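Local structure of conserved hypothetical protein (Staphylococcus aureus subsp. aureus, 2AP3) at residues Asp30-Ile35 with Asp87-Ser92; Asp70-Ala75 with Ser142-Phe147; Asp77-Phe82 with Ala135-Val140; Lys127-Tyr132 with Asp179-Val184. The protein is of unknown function but probably acts as a cell-wall-binding lipoprotein, built as a long bundle of four helical arms. One frame throughout, in Å; residues are numbered along the deposited sequence.

Interaction 1. Residues Asp30-Ile35 with Asp87-Ser92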
loop_
_atom_site.group_PDB
_atom_site.type_symbol
_atom_site.label_atom_id
_atom_site.label_comp_id
_atom_site.label_asym_id
_atom_site.label_seq_id
_atom_site.Cartn_x
_atom_site.Cartn_y
_atom_site.Cartn_z
ATOM N N ASP A 30 2.415 8.249 11.444
ATOM C CA ASP A 30 2.055 7.482 12.642
ATOM C C ASP A 30 0.678 6.846 12.515
ATOM O O ASP A 30 0.509 5.664 12.814
ATOM C CB ASP A 30 2.083 8.374 13.899
ATOM C CG ASP A 30 3.487 8.843 14.264
ATOM O OD1 ASP A 30 4.469 8.282 13.728
ATOM O OD2 ASP A 30 3.601 9.778 15.090
ATOM N N ASP A 31 -0.292 7.641 12.065
ATOM C CA ASP A 31 -1.686 7.218 11.947
ATOM C C ASP A 31 -1.916 6.139 10.874
ATOM O O ASP A 31 -3.030 5.603 10.753
ATOM C CB ASP A 31 -2.594 8.440 11.709
ATOM C CG ASP A 31 -2.637 9.398 12.908
ATOM O OD1 ASP A 31 -3.248 10.484 12.778
ATOM O OD2 ASP A 31 -2.067 9.078 13.982
ATOM N N GLU A 32 -0.870 5.840 10.100
ATOM C CA GLU A 32 -0.890 4.751 9.111
ATOM C C GLU A 32 -0.433 3.412 9.690
ATOM O O GLU A 32 -0.317 2.428 8.961
ATOM C CB GLU A 32 -0.012 5.098 7.896
ATOM C CG GLU A 32 -0.577 6.187 7.010
ATOM C CD GLU A 32 0.369 6.604 5.881
ATOM O OE1 GLU A 32 1.395 5.940 5.638
ATOM O OE2 GLU A 32 0.068 7.596 5.214
ATOM N N GLU A 33 -0.156 3.377 10.989
ATOM C CA GLU A 33 0.293 2.139 11.650
ATOM C C GLU A 33 -0.653 0.949 11.403
ATOM O O GLU A 33 -0.185 -0.182 11.197
ATOM C CB GLU A 33 0.538 2.364 13.151
ATOM C CG GLU A 33 1.213 1.189 13.862
ATOM C CD GLU A 33 0.223 0.152 14.373
ATOM O OE1 GLU A 33 0.654 -0.981 14.695
ATOM O OE2 GLU A 33 -0.987 0.467 14.457
ATOM N N PRO A 34 -1.982 1.189 11.427
ATOM C CA PRO A 34 -2.940 0.139 11.041
ATOM C C PRO A 34 -2.673 -0.585 9.711
ATOM O O PRO A 34 -3.119 -1.719 9.561
ATOM C CB PRO A 34 -4.264 0.895 10.987
ATOM C CG PRO A 34 -4.104 1.937 12.065
ATOM C CD PRO A 34 -2.690 2.404 11.887
ATOM N N ILE A 35 -1.977 0.052 8.763
ATOM C CA ILE A 35 -1.578 -0.610 7.510
ATOM C C ILE A 35 -0.628 -1.780 7.804
ATOM O O ILE A 35 -0.665 -2.812 7.111
ATOM C CB ILE A 35 -0.971 0.406 6.484
ATOM C CG1 ILE A 35 -2.032 1.459 6.132
ATOM C CG2 ILE A 35 -0.404 -0.298 5.242
ATOM C CD1 ILE A 35 -1.515 2.554 5.223
ATOM N N ASP A 87 -8.537 2.467 2.864
ATOM C CA ASP A 87 -9.220 3.489 3.674
ATOM C C ASP A 87 -8.205 4.330 4.448
ATOM O O ASP A 87 -8.382 5.536 4.606
ATOM C CB ASP A 87 -10.244 2.852 4.634
ATOM C CG ASP A 87 -11.466 2.239 3.906
ATOM O OD1 ASP A 87 -11.698 2.500 2.709
ATOM O OD2 ASP A 87 -12.225 1.497 4.571
ATOM N N ALA A 88 -7.123 3.703 4.902
ATOM C CA ALA A 88 -6.127 4.394 5.703
ATOM C C ALA A 88 -5.393 5.403 4.842
ATOM O O ALA A 88 -5.161 6.538 5.263
ATOM C CB ALA A 88 -5.157 3.417 6.301
ATOM N N ILE A 89 -5.041 4.997 3.630
ATOM C CA ILE A 89 -4.317 5.883 2.723
ATOM C C ILE A 89 -5.220 7.027 2.306
ATOM O O ILE A 89 -4.758 8.159 2.149
ATOM C CB ILE A 89 -3.720 5.112 1.516
ATOM C CG1 ILE A 89 -2.583 4.207 2.003
ATOM C CG2 ILE A 89 -3.272 6.082 0.410
ATOM C CD1 ILE A 89 -1.367 5.007 2.568
ATOM N N LYS A 90 -6.512 6.741 2.155
ATOM C CA LYS A 90 -7.484 7.811 1.888
ATOM C C LYS A 90 -7.466 8.828 3.031
ATOM O O LYS A 90 -7.430 10.048 2.778
ATOM C CB LYS A 90 -8.891 7.257 1.638
ATOM C CG LYS A 90 -9.935 8.329 1.324
ATOM C CD LYS A 90 -11.177 7.718 0.682
ATOM C CE LYS A 90 -12.420 8.592 0.859
ATOM N NZ LYS A 90 -12.395 9.857 0.059
ATOM N N LYS A 91 -7.447 8.333 4.266
ATOM C CA LYS A 91 -7.466 9.195 5.461
ATOM C C LYS A 91 -6.182 10.022 5.526
ATOM O O LYS A 91 -6.217 11.229 5.773
ATOM C CB LYS A 91 -7.631 8.336 6.722
ATOM C CG LYS A 91 -7.537 9.083 8.059
ATOM C CD LYS A 91 -7.637 8.088 9.220
ATOM C CE LYS A 91 -7.030 8.607 10.511
ATOM N NZ LYS A 91 -7.871 9.636 11.163
ATOM N N SER A 92 -5.057 9.360 5.263
ATOM C CA SER A 92 -3.743 9.982 5.269
ATOM C C SER A 92 -3.665 11.126 4.246
ATOM O O SER A 92 -3.192 12.234 4.565
ATOM C CB SER A 92 -2.687 8.898 4.996
ATOM O OG SER A 92 -1.390 9.440 4.866
HETATM O O HOH W 1 -4.624 6.771 7.916
#

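Interaction 2. Residues Asp70-Ala75 with Ser142-Phe147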
loop_
_atom_site.group_PDB
_atom_site.type_symbol
_atom_site.label_atom_id
_atom_site.label_comp_id
_atom_site.label_asym_id
_atom_site.label_seq_id
_atom_site.Cartn_x
_atom_site.Cartn_y
_atom_site.Cartn_z
ATOM N N ASP A 70 -13.412 -22.718 0.184
ATOM C CA ASP A 70 -12.553 -22.003 1.124
ATOM C C ASP A 70 -11.581 -21.049 0.424
ATOM O O ASP A 70 -11.230 -19.959 0.961
ATOM C CB ASP A 70 -11.791 -23.017 1.968
ATOM C CG ASP A 70 -12.673 -23.657 3.030
ATOM O OD1 ASP A 70 -13.836 -23.227 3.250
ATOM O OD2 ASP A 70 -12.166 -24.592 3.685
ATOM N N LEU A 71 -11.124 -21.449 -0.758
ATOM C CA LEU A 71 -10.246 -20.586 -1.552
ATOM C C LEU A 71 -10.964 -19.331 -2.043
ATOM O O LEU A 71 -10.390 -18.247 -2.039
ATOM C CB LEU A 71 -9.641 -21.352 -2.717
ATOM C CG LEU A 71 -8.516 -22.296 -2.286
ATOM C CD1 LEU A 71 -8.274 -23.333 -3.386
ATOM C CD2 LEU A 71 -7.232 -21.506 -1.939
ATOM N N ILE A 72 -12.245 -19.473 -2.393
ATOM C CA ILE A 72 -13.053 -18.323 -2.814
ATOM C C ILE A 72 -13.207 -17.386 -1.632
ATOM O O ILE A 72 -12.926 -16.195 -1.748
ATOM C CB ILE A 72 -14.432 -18.771 -3.328
ATOM C CG1 ILE A 72 -14.255 -19.557 -4.629
ATOM C CG2 ILE A 72 -15.371 -17.556 -3.526
ATOM C CD1 ILE A 72 -15.529 -20.250 -5.126
ATOM N N LYS A 73 -13.591 -17.950 -0.482
ATOM C CA LYS A 73 -13.784 -17.147 0.735
ATOM C C LYS A 73 -12.495 -16.422 1.097
ATOM O O LYS A 73 -12.508 -15.243 1.476
ATOM C CB LYS A 73 -14.195 -18.030 1.909
ATOM C CG LYS A 73 -14.524 -17.247 3.197
ATOM C CD LYS A 73 -15.111 -18.122 4.284
ATOM C CE LYS A 73 -15.323 -17.340 5.576
ATOM N NZ LYS A 73 -14.048 -16.925 6.217
ATOM N N ASN A 74 -11.382 -17.143 0.978
ATOM C CA ASN A 74 -10.080 -16.589 1.334
ATOM C C ASN A 74 -9.679 -15.389 0.443
ATOM O O ASN A 74 -9.098 -14.393 0.924
ATOM C CB ASN A 74 -9.039 -17.716 1.300
ATOM C CG ASN A 74 -7.635 -17.216 1.567
ATOM O OD1 ASN A 74 -6.930 -16.740 0.677
ATOM N ND2 ASN A 74 -7.210 -17.338 2.823
ATOM N N ALA A 75 -10.014 -15.474 -0.843
ATOM C CA ALA A 75 -9.771 -14.327 -1.737
ATOM C C ALA A 75 -10.643 -13.144 -1.304
ATOM O O ALA A 75 -10.143 -12.010 -1.185
ATOM C CB ALA A 75 -10.017 -14.725 -3.180
ATOM N N SER A 142 -8.265 -12.059 -9.793
ATOM C CA SER A 142 -7.998 -13.072 -10.842
ATOM C C SER A 142 -7.807 -14.485 -10.252
ATOM O O SER A 142 -8.116 -15.493 -10.912
ATOM C CB SER A 142 -6.827 -12.665 -11.742
ATOM O OG SER A 142 -5.637 -12.679 -11.003
ATOM N N GLU A 143 -7.375 -14.545 -8.988
ATOM C CA GLU A 143 -7.328 -15.822 -8.248
ATOM C C GLU A 143 -8.762 -16.285 -8.006
ATOM O O GLU A 143 -9.111 -17.438 -8.293
ATOM C CB GLU A 143 -6.563 -15.668 -6.930
ATOM C CG GLU A 143 -5.036 -15.525 -7.174
ATOM C CD GLU A 143 -4.200 -15.101 -5.973
ATOM O OE1 GLU A 143 -4.738 -14.578 -4.989
ATOM O OE2 GLU A 143 -2.950 -15.247 -6.059
ATOM N N LYS A 144 -9.584 -15.370 -7.490
ATOM C CA LYS A 144 -10.992 -15.655 -7.274
ATOM C C LYS A 144 -11.682 -16.200 -8.545
ATOM O O LYS A 144 -12.440 -17.167 -8.492
ATOM C CB LYS A 144 -11.725 -14.461 -6.672
ATOM C CG LYS A 144 -13.207 -14.800 -6.331
ATOM C CD LYS A 144 -13.966 -13.653 -5.637
ATOM C CE LYS A 144 -15.478 -13.940 -5.556
ATOM N NZ LYS A 144 -16.160 -12.789 -4.884
ATOM N N THR A 145 -11.395 -15.590 -9.692
ATOM C CA THR A 145 -11.949 -16.045 -10.968
ATOM C C THR A 145 -11.564 -17.511 -11.260
ATOM O O THR A 145 -12.400 -18.307 -11.679
ATOM C CB THR A 145 -11.478 -15.102 -12.072
ATOM O OG1 THR A 145 -12.075 -13.826 -11.844
ATOM C CG2 THR A 145 -11.868 -15.599 -13.441
ATOM N N LEU A 146 -10.306 -17.859 -11.009
ATOM C CA LEU A 146 -9.909 -19.262 -11.174
ATOM C C LEU A 146 -10.684 -20.151 -10.198
ATOM O O LEU A 146 -11.168 -21.212 -10.592
ATOM C CB LEU A 146 -8.412 -19.430 -10.999
ATOM C CG LEU A 146 -7.867 -20.865 -10.899
ATOM C CD1 LEU A 146 -8.280 -21.696 -12.131
ATOM C CD2 LEU A 146 -6.359 -20.887 -10.707
ATOM N N PHE A 147 -10.800 -19.732 -8.944
ATOM C CA PHE A 147 -11.473 -20.607 -7.973
ATOM C C PHE A 147 -12.951 -20.805 -8.276
ATOM O O PHE A 147 -13.471 -21.926 -8.098
ATOM C CB PHE A 147 -11.243 -20.131 -6.528
ATOM C CG PHE A 147 -9.792 -19.940 -6.176
ATOM C CD1 PHE A 147 -8.818 -20.816 -6.645
ATOM C CD2 PHE A 147 -9.399 -18.855 -5.396
ATOM C CE1 PHE A 147 -7.446 -20.632 -6.340
ATOM C CE2 PHE A 147 -8.035 -18.652 -5.089
ATOM C CZ PHE A 147 -7.062 -19.561 -5.553
#

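Interaction 3. Residues Asp77-Phe82 with Ala135-Val140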
loop_
_atom_site.group_PDB
_atom_site.type_symbol
_atom_site.label_atom_id
_atom_site.label_comp_id
_atom_site.label_asym_id
_atom_site.label_seq_id
_atom_site.Cartn_x
_atom_site.Cartn_y
_atom_site.Cartn_z
ATOM N N ASP A 77 -11.676 -12.610 1.671
ATOM C CA ASP A 77 -11.194 -12.183 2.973
ATOM C C ASP A 77 -9.982 -11.279 2.810
ATOM O O ASP A 77 -9.827 -10.289 3.519
ATOM C CB ASP A 77 -10.795 -13.410 3.817
ATOM C CG ASP A 77 -11.983 -14.179 4.340
ATOM O OD1 ASP A 77 -13.122 -13.684 4.257
ATOM O OD2 ASP A 77 -11.737 -15.321 4.816
ATOM N N ARG A 78 -9.118 -11.624 1.866
ATOM C CA ARG A 78 -7.931 -10.804 1.628
ATOM C C ARG A 78 -8.317 -9.450 1.060
ATOM O O ARG A 78 -7.833 -8.414 1.506
ATOM C CB ARG A 78 -6.946 -11.538 0.717
ATOM C CG ARG A 78 -6.247 -12.682 1.456
ATOM C CD ARG A 78 -5.277 -13.452 0.543
ATOM N NE ARG A 78 -5.948 -14.262 -0.478
ATOM C CZ ARG A 78 -5.607 -14.289 -1.764
ATOM N NH1 ARG A 78 -4.595 -13.557 -2.221
ATOM N NH2 ARG A 78 -6.282 -15.079 -2.597
ATOM N N LEU A 79 -9.238 -9.441 0.096
ATOM C CA LEU A 79 -9.722 -8.166 -0.416
ATOM C C LEU A 79 -10.403 -7.310 0.653
ATOM O O LEU A 79 -10.221 -6.072 0.694
ATOM C CB LEU A 79 -10.688 -8.414 -1.573
ATOM C CG LEU A 79 -10.042 -8.942 -2.845
ATOM C CD1 LEU A 79 -11.088 -9.527 -3.801
ATOM C CD2 LEU A 79 -9.183 -7.841 -3.559
ATOM N N LYS A 80 -11.176 -7.940 1.524
ATOM C CA LYS A 80 -11.882 -7.200 2.567
ATOM C C LYS A 80 -10.854 -6.579 3.525
ATOM O O LYS A 80 -10.930 -5.380 3.871
ATOM C CB LYS A 80 -12.843 -8.124 3.306
ATOM C CG LYS A 80 -13.668 -7.453 4.409
ATOM C CD LYS A 80 -14.479 -6.271 3.875
ATOM C CE LYS A 80 -15.527 -6.742 2.862
ATOM N NZ LYS A 80 -16.328 -5.624 2.244
ATOM N N GLU A 81 -9.880 -7.375 3.959
ATOM C CA GLU A 81 -8.841 -6.837 4.826
ATOM C C GLU A 81 -8.089 -5.697 4.130
ATOM O O GLU A 81 -7.802 -4.661 4.744
ATOM C CB GLU A 81 -7.901 -7.975 5.281
ATOM C CG GLU A 81 -6.907 -7.596 6.365
ATOM C CD GLU A 81 -7.530 -7.044 7.649
ATOM O OE1 GLU A 81 -8.673 -7.413 8.040
ATOM O OE2 GLU A 81 -6.828 -6.257 8.301
ATOM N N PHE A 82 -7.805 -5.842 2.833
ATOM C CA PHE A 82 -7.078 -4.794 2.115
ATOM C C PHE A 82 -7.832 -3.461 2.070
ATOM O O PHE A 82 -7.209 -2.412 1.999
ATOM C CB PHE A 82 -6.686 -5.272 0.726
ATOM C CG PHE A 82 -5.798 -4.329 -0.017
ATOM C CD1 PHE A 82 -4.491 -4.111 0.400
ATOM C CD2 PHE A 82 -6.259 -3.657 -1.126
ATOM C CE1 PHE A 82 -3.663 -3.242 -0.314
ATOM C CE2 PHE A 82 -5.441 -2.772 -1.845
ATOM C CZ PHE A 82 -4.141 -2.571 -1.417
ATOM N N ALA A 135 -3.545 -2.776 -8.715
ATOM C CA ALA A 135 -2.816 -3.967 -9.172
ATOM C C ALA A 135 -3.022 -5.145 -8.197
ATOM O O ALA A 135 -3.169 -6.293 -8.621
ATOM C CB ALA A 135 -1.332 -3.652 -9.324
ATOM N N TYR A 136 -3.033 -4.848 -6.898
ATOM C CA TYR A 136 -3.232 -5.894 -5.915
ATOM C C TYR A 136 -4.638 -6.482 -6.045
ATOM O O TYR A 136 -4.801 -7.708 -6.125
ATOM C CB TYR A 136 -2.997 -5.356 -4.487
ATOM C CG TYR A 136 -3.274 -6.414 -3.444
ATOM C CD1 TYR A 136 -2.420 -7.511 -3.305
ATOM C CD2 TYR A 136 -4.420 -6.356 -2.643
ATOM C CE1 TYR A 136 -2.685 -8.522 -2.381
ATOM C CE2 TYR A 136 -4.698 -7.380 -1.692
ATOM C CZ TYR A 136 -3.813 -8.440 -1.564
ATOM O OH TYR A 136 -4.086 -9.444 -0.640
ATOM N N LYS A 137 -5.656 -5.614 -6.078
ATOM C CA LYS A 137 -7.037 -6.101 -6.246
ATOM C C LYS A 137 -7.242 -6.912 -7.538
ATOM O O LYS A 137 -7.925 -7.947 -7.529
ATOM C CB LYS A 137 -8.023 -4.945 -6.164
ATOM C CG LYS A 137 -8.070 -4.344 -4.774
ATOM C CD LYS A 137 -9.209 -3.303 -4.654
ATOM C CE LYS A 137 -8.857 -2.014 -5.291
ATOM N NZ LYS A 137 -9.941 -1.030 -4.940
ATOM N N LYS A 138 -6.617 -6.468 -8.623
ATOM C CA LYS A 138 -6.747 -7.185 -9.887
ATOM C C LYS A 138 -6.183 -8.594 -9.717
ATOM O O LYS A 138 -6.782 -9.575 -10.153
ATOM C CB LYS A 138 -6.021 -6.425 -11.003
ATOM C CG LYS A 138 -6.253 -7.009 -12.355
ATOM C CD LYS A 138 -5.381 -6.316 -13.376
ATOM C CE LYS A 138 -5.499 -6.959 -14.717
ATOM N NZ LYS A 138 -6.786 -6.622 -15.325
ATOM N N ALA A 139 -5.023 -8.675 -9.072
ATOM C CA ALA A 139 -4.370 -9.983 -8.893
ATOM C C ALA A 139 -5.256 -10.923 -8.049
ATOM O O ALA A 139 -5.528 -12.066 -8.450
ATOM C CB ALA A 139 -3.006 -9.797 -8.263
ATOM N N VAL A 140 -5.719 -10.460 -6.886
ATOM C CA VAL A 140 -6.523 -11.315 -5.981
ATOM C C VAL A 140 -7.855 -11.670 -6.620
ATOM O O VAL A 140 -8.292 -12.830 -6.564
ATOM C CB VAL A 140 -6.724 -10.660 -4.594
ATOM C CG1 VAL A 140 -7.562 -11.552 -3.711
ATOM C CG2 VAL A 140 -5.388 -10.394 -3.959
HETATM O O HOH W 2 -2.649 -11.790 -0.945
#

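Interaction 4. Residues Lys127-Tyr132 with Asp179-Val184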
loop_
_atom_site.group_PDB
_atom_site.type_symbol
_atom_site.label_atom_id
_atom_site.label_comp_id
_atom_site.label_asym_id
_atom_site.label_seq_id
_atom_site.Cartn_x
_atom_site.Cartn_y
_atom_site.Cartn_z
ATOM N N LYS A 127 -0.444 8.813 -5.199
ATOM C CA LYS A 127 -0.802 8.356 -6.536
ATOM C C LYS A 127 -0.306 6.928 -6.788
ATOM O O LYS A 127 -1.037 6.082 -7.327
ATOM C CB LYS A 127 -0.258 9.319 -7.594
ATOM C CG LYS A 127 -0.710 8.973 -9.005
ATOM C CD LYS A 127 -0.132 9.892 -10.064
ATOM C CE LYS A 127 -0.360 9.302 -11.444
ATOM N NZ LYS A 127 0.239 10.148 -12.516
ATOM N N LEU A 128 0.928 6.651 -6.398
ATOM C CA LEU A 128 1.471 5.324 -6.621
ATOM C C LEU A 128 0.770 4.294 -5.743
ATOM O O LEU A 128 0.643 3.132 -6.135
ATOM C CB LEU A 128 2.985 5.294 -6.424
ATOM C CG LEU A 128 3.838 5.737 -7.622
ATOM C CD1 LEU A 128 5.305 5.798 -7.190
ATOM C CD2 LEU A 128 3.659 4.775 -8.802
ATOM N N HIS A 129 0.289 4.707 -4.572
ATOM C CA HIS A 129 -0.481 3.738 -3.792
ATOM C C HIS A 129 -1.771 3.320 -4.500
ATOM O O HIS A 129 -2.151 2.140 -4.466
ATOM C CB HIS A 129 -0.821 4.221 -2.384
ATOM C CG HIS A 129 -1.382 3.118 -1.546
ATOM N ND1 HIS A 129 -2.728 2.820 -1.519
ATOM C CD2 HIS A 129 -0.766 2.157 -0.821
ATOM C CE1 HIS A 129 -2.924 1.751 -0.765
ATOM N NE2 HIS A 129 -1.753 1.344 -0.308
ATOM N N SER A 130 -2.455 4.284 -5.117
ATOM C CA SER A 130 -3.652 3.974 -5.914
ATOM C C SER A 130 -3.353 2.947 -7.022
ATOM O O SER A 130 -4.118 2.000 -7.221
ATOM C CB SER A 130 -4.234 5.253 -6.523
ATOM O OG SER A 130 -5.375 4.954 -7.305
ATOM N N ASP A 131 -2.228 3.126 -7.723
ATOM C CA ASP A 131 -1.801 2.173 -8.756
ATOM C C ASP A 131 -1.550 0.799 -8.127
ATOM O O ASP A 131 -1.970 -0.243 -8.647
ATOM C CB ASP A 131 -0.506 2.651 -9.409
ATOM C CG ASP A 131 -0.680 3.898 -10.244
ATOM O OD1 ASP A 131 -1.825 4.253 -10.603
ATOM O OD2 ASP A 131 0.357 4.526 -10.564
ATOM N N TYR A 132 -0.847 0.809 -7.002
ATOM C CA TYR A 132 -0.560 -0.437 -6.267
ATOM C C TYR A 132 -1.862 -1.161 -5.825
ATOM O O TYR A 132 -2.023 -2.381 -6.024
ATOM C CB TYR A 132 0.386 -0.137 -5.084
ATOM C CG TYR A 132 0.480 -1.258 -4.079
ATOM C CD1 TYR A 132 1.191 -2.415 -4.367
ATOM C CD2 TYR A 132 -0.169 -1.173 -2.838
ATOM C CE1 TYR A 132 1.272 -3.449 -3.458
ATOM C CE2 TYR A 132 -0.106 -2.218 -1.906
ATOM C CZ TYR A 132 0.631 -3.357 -2.229
ATOM O OH TYR A 132 0.722 -4.407 -1.336
ATOM N N ASP A 179 7.387 -2.400 -6.580
ATOM C CA ASP A 179 8.768 -1.866 -6.664
ATOM C C ASP A 179 8.802 -0.332 -6.762
ATOM O O ASP A 179 9.612 0.338 -6.106
ATOM C CB ASP A 179 9.540 -2.458 -7.872
ATOM C CG ASP A 179 10.042 -3.888 -7.632
ATOM O OD1 ASP A 179 9.830 -4.433 -6.529
ATOM O OD2 ASP A 179 10.671 -4.463 -8.570
ATOM N N LYS A 180 7.951 0.226 -7.613
ATOM C CA LYS A 180 7.877 1.678 -7.770
ATOM C C LYS A 180 7.414 2.349 -6.478
ATOM O O LYS A 180 7.883 3.437 -6.117
ATOM C CB LYS A 180 6.931 2.040 -8.909
ATOM C CG LYS A 180 7.432 1.670 -10.290
ATOM C CD LYS A 180 6.646 2.415 -11.361
ATOM C CE LYS A 180 7.341 2.340 -12.714
ATOM N NZ LYS A 180 7.280 0.980 -13.329
ATOM N N TYR A 181 6.478 1.707 -5.776
ATOM C CA TYR A 181 5.941 2.269 -4.539
ATOM C C TYR A 181 7.004 2.252 -3.443
ATOM O O TYR A 181 7.188 3.232 -2.728
ATOM C CB TYR A 181 4.671 1.525 -4.082
ATOM C CG TYR A 181 3.997 2.174 -2.890
ATOM C CD1 TYR A 181 3.494 3.467 -2.976
ATOM C CD2 TYR A 181 3.842 1.483 -1.687
ATOM C CE1 TYR A 181 2.884 4.069 -1.896
ATOM C CE2 TYR A 181 3.233 2.076 -0.599
ATOM C CZ TYR A 181 2.760 3.369 -0.716
ATOM O OH TYR A 181 2.148 3.958 0.356
ATOM N N THR A 182 7.714 1.134 -3.318
ATOM C CA THR A 182 8.795 1.036 -2.334
ATOM C C THR A 182 9.860 2.096 -2.615
ATOM O O THR A 182 10.362 2.748 -1.677
ATOM C CB THR A 182 9.379 -0.394 -2.285
ATOM O OG1 THR A 182 8.343 -1.316 -1.918
ATOM C CG2 THR A 182 10.509 -0.497 -1.254
ATOM N N LYS A 183 10.176 2.296 -3.897
ATOM C CA LYS A 183 11.060 3.390 -4.307
ATOM C C LYS A 183 10.583 4.758 -3.813
ATOM O O LYS A 183 11.396 5.555 -3.333
ATOM C CB LYS A 183 11.254 3.430 -5.827
ATOM C CG LYS A 183 12.308 2.473 -6.361
ATOM C CD LYS A 183 12.840 3.001 -7.684
ATOM C CE LYS A 183 13.801 2.029 -8.354
ATOM N NZ LYS A 183 14.296 2.586 -9.644
ATOM N N VAL A 184 9.280 5.036 -3.918
ATOM C CA VAL A 184 8.780 6.369 -3.554
ATOM C C VAL A 184 8.799 6.560 -2.038
ATOM O O VAL A 184 9.041 7.671 -1.553
ATOM C CB VAL A 184 7.376 6.699 -4.157
ATOM C CG1 VAL A 184 6.268 5.921 -3.469
ATOM C CG2 VAL A 184 7.100 8.203 -4.061
#

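Interaction 1. Residues Asp30-Ile35 with Asp87-Ser92
Ser-92 OG meets two polar groups: the carboxylate of Glu-32 across the contact and Tyr-126 OH of helix 109-150. It is modelled as donating to Glu-32 OE2, but the 2.4 Å between Ser-92 OG and Glu-32 OE2 is very short and doubtful. Glu-32 runs extended beyond CG (chi2 175°), which carries its carboxylate across to the serine. OE1 of the same group forms a salt bridge with Lys-125, so each oxygen has a partner. Beside this polar pair Ile-35 makes two apolar contacts. Ile-35 CG1 rests 3.7 Å from Ala-88 CB. Ile-35 and Ile-89 cross at about a right angle, with their CD1 atoms 3.6 Å apart. A water donates to Ala-88 O at 2.7 Å and, more weakly, to Asp-31 O. Asp-30 to Glu-33 form a type I beta turn between helix 10-30 and helix 33-50. The contact thus packs a break in the first helical arm against helix 61-96, within an antiparallel helical bundle.

Interaction 2. Residues Asp70-Ala75 with Ser142-Phe147
This is an antiparallel helix-helix contact of the four-armed bundle, where Leu-71, Ile-72 and Ala-75 of helix 61-96 meet Lys-144 and Phe-147 of helix 109-150. The axes of the two segments approach to 9.0 Å and their directions differ by 161°. Phe-147 gives the largest share of the buried surface. Leu-71 CB lies over one face as a CH-pi contact, 3.7 Å from the Phe-147 ring centroid and 14° off the ring normal. Farther out, Leu-71 CD1 and CD2 reach the CE1 and CZ end of the ring. Glu-143 O, one turn earlier, lies over the opposite face, offset toward the rim. The ring thus has Leu-71 on one side and its own helix's backbone on the other. Ile-72 and Phe-147 slide past each other in opposite directions, with Ile-72 CG1 3.6 Å from Phe-147 CB. Lys-144 uses its carbon chain. Its CB lies 3.9 Å from Ala-75 CB. With CG anti to the backbone N (chi1 -175°) and the chain extended, Lys-144 CE passes Ile-72 CG2 at 4.1 Å and NZ continues to a salt bridge with Asp-76. Between the two segments the attraction is therefore mainly apolar packing and CH-pi contact, while the lysine adds a charge-based tie just beyond them.

Interaction 3. Residues Asp77-Phe82 with Ala135-Val140
The Phe-82 ring carries Tyr-136 CD2 on one face, over its centre and 3.5 Å above the plane. The tyrosine points its edge at that face. The ring centroids of Phe-82 and Tyr-136 are 4.6 Å apart and the planes meet at 52°, so this edge-to-face pair is well tilted from perpendicular. One face of the Tyr-136 ring is covered by Val-140 CG2, offset toward the rim. The other methyl, Val-140 CG1, lies over a face of the Arg-78 guanidinium, 3.7 Å above its plane and offset toward the rim. A single water sits in plane at the edge of both flat groups. It accepts from Arg-78 NH1 at 2.9 Å and is hydrogen-bonded to Tyr-136 OH at 2.8 Å. The arginine bends at chi3 (-71°), which sets one face of its planar group against Val-140 CG1. Asn-74 OD1 takes its NE and Glu-143 OE1 its NH2, so this buried residue's guanidinium has partners at NE, NH1 and NH2, which limits its rotation. Leu-79 meets Val-140 tip to tip, CG to CG1 at 3.7 Å. Leu-79 CD2 also packs on Lys-137 CG at 3.9 Å, while Lys-137 NZ goes on to a salt bridge with Glu-86. This mixed aromatic, aliphatic and charged packing joins helix 61-96 and helix 109-150 as an antiparallel pair of the helical bundle.

Interaction 4. Residues Lys127-Tyr132 with Asp179-Val184
Leu-128 and His-129 of helix 109-150 pack on Tyr-181 and Val-184 of helix 157-195, an antiparallel pair in the bundle. The segment axes come within 9.4 Å. The aliphatic part centres on Leu-128. Its CD1 meets Val-184 CB at 3.8 Å and also lies near Lys-180 O. Leu-128 CB touches the Tyr-181 ring at its edge, close to the ring plane. The aromatic part is a cluster of His-129, Tyr-132 and Tyr-181. His-129 turns its edge toward the face of Tyr-181 in an offset edge-to-face pair, with planes at 68° and centroids 5.4 Å apart. Tyr-132 runs nearly parallel to Tyr-181, but the rings are slid apart and barely overlap. The polar part turns to the neighbouring helix 61-96, where His-129 NE2 hydrogen-bonds Glu-85 OE2, which would fix the rotation of the imidazole. Both His-129 and Tyr-181 have CG anti to the backbone N (chi1 -170° and -174°). This brings His-129 CD2 to 3.6 Å from Tyr-181 OH.

From the N terminus, residues 30-35 open interaction 1, which closes at 87-92 and ties the first helical arm to helix 61-96. Interactions 2 and 3 open within that span, at 70-75 and 77-82. Both close on helix 109-150, so each crosses interaction 1. Of these two, interaction 3 closes first, at 135-140, and is enclosed by interaction 2, which ends at 142-147. Arg-78 and Glu-143 link these neighbours by a salt bridge. Interaction 4 starts at 127-132, after interaction 1 has closed, crosses 2 and 3, and brings in helix 157-195. Ile-89 packs on His-129 and Phe-82 on Tyr-132, joining it to interactions 1 and 3.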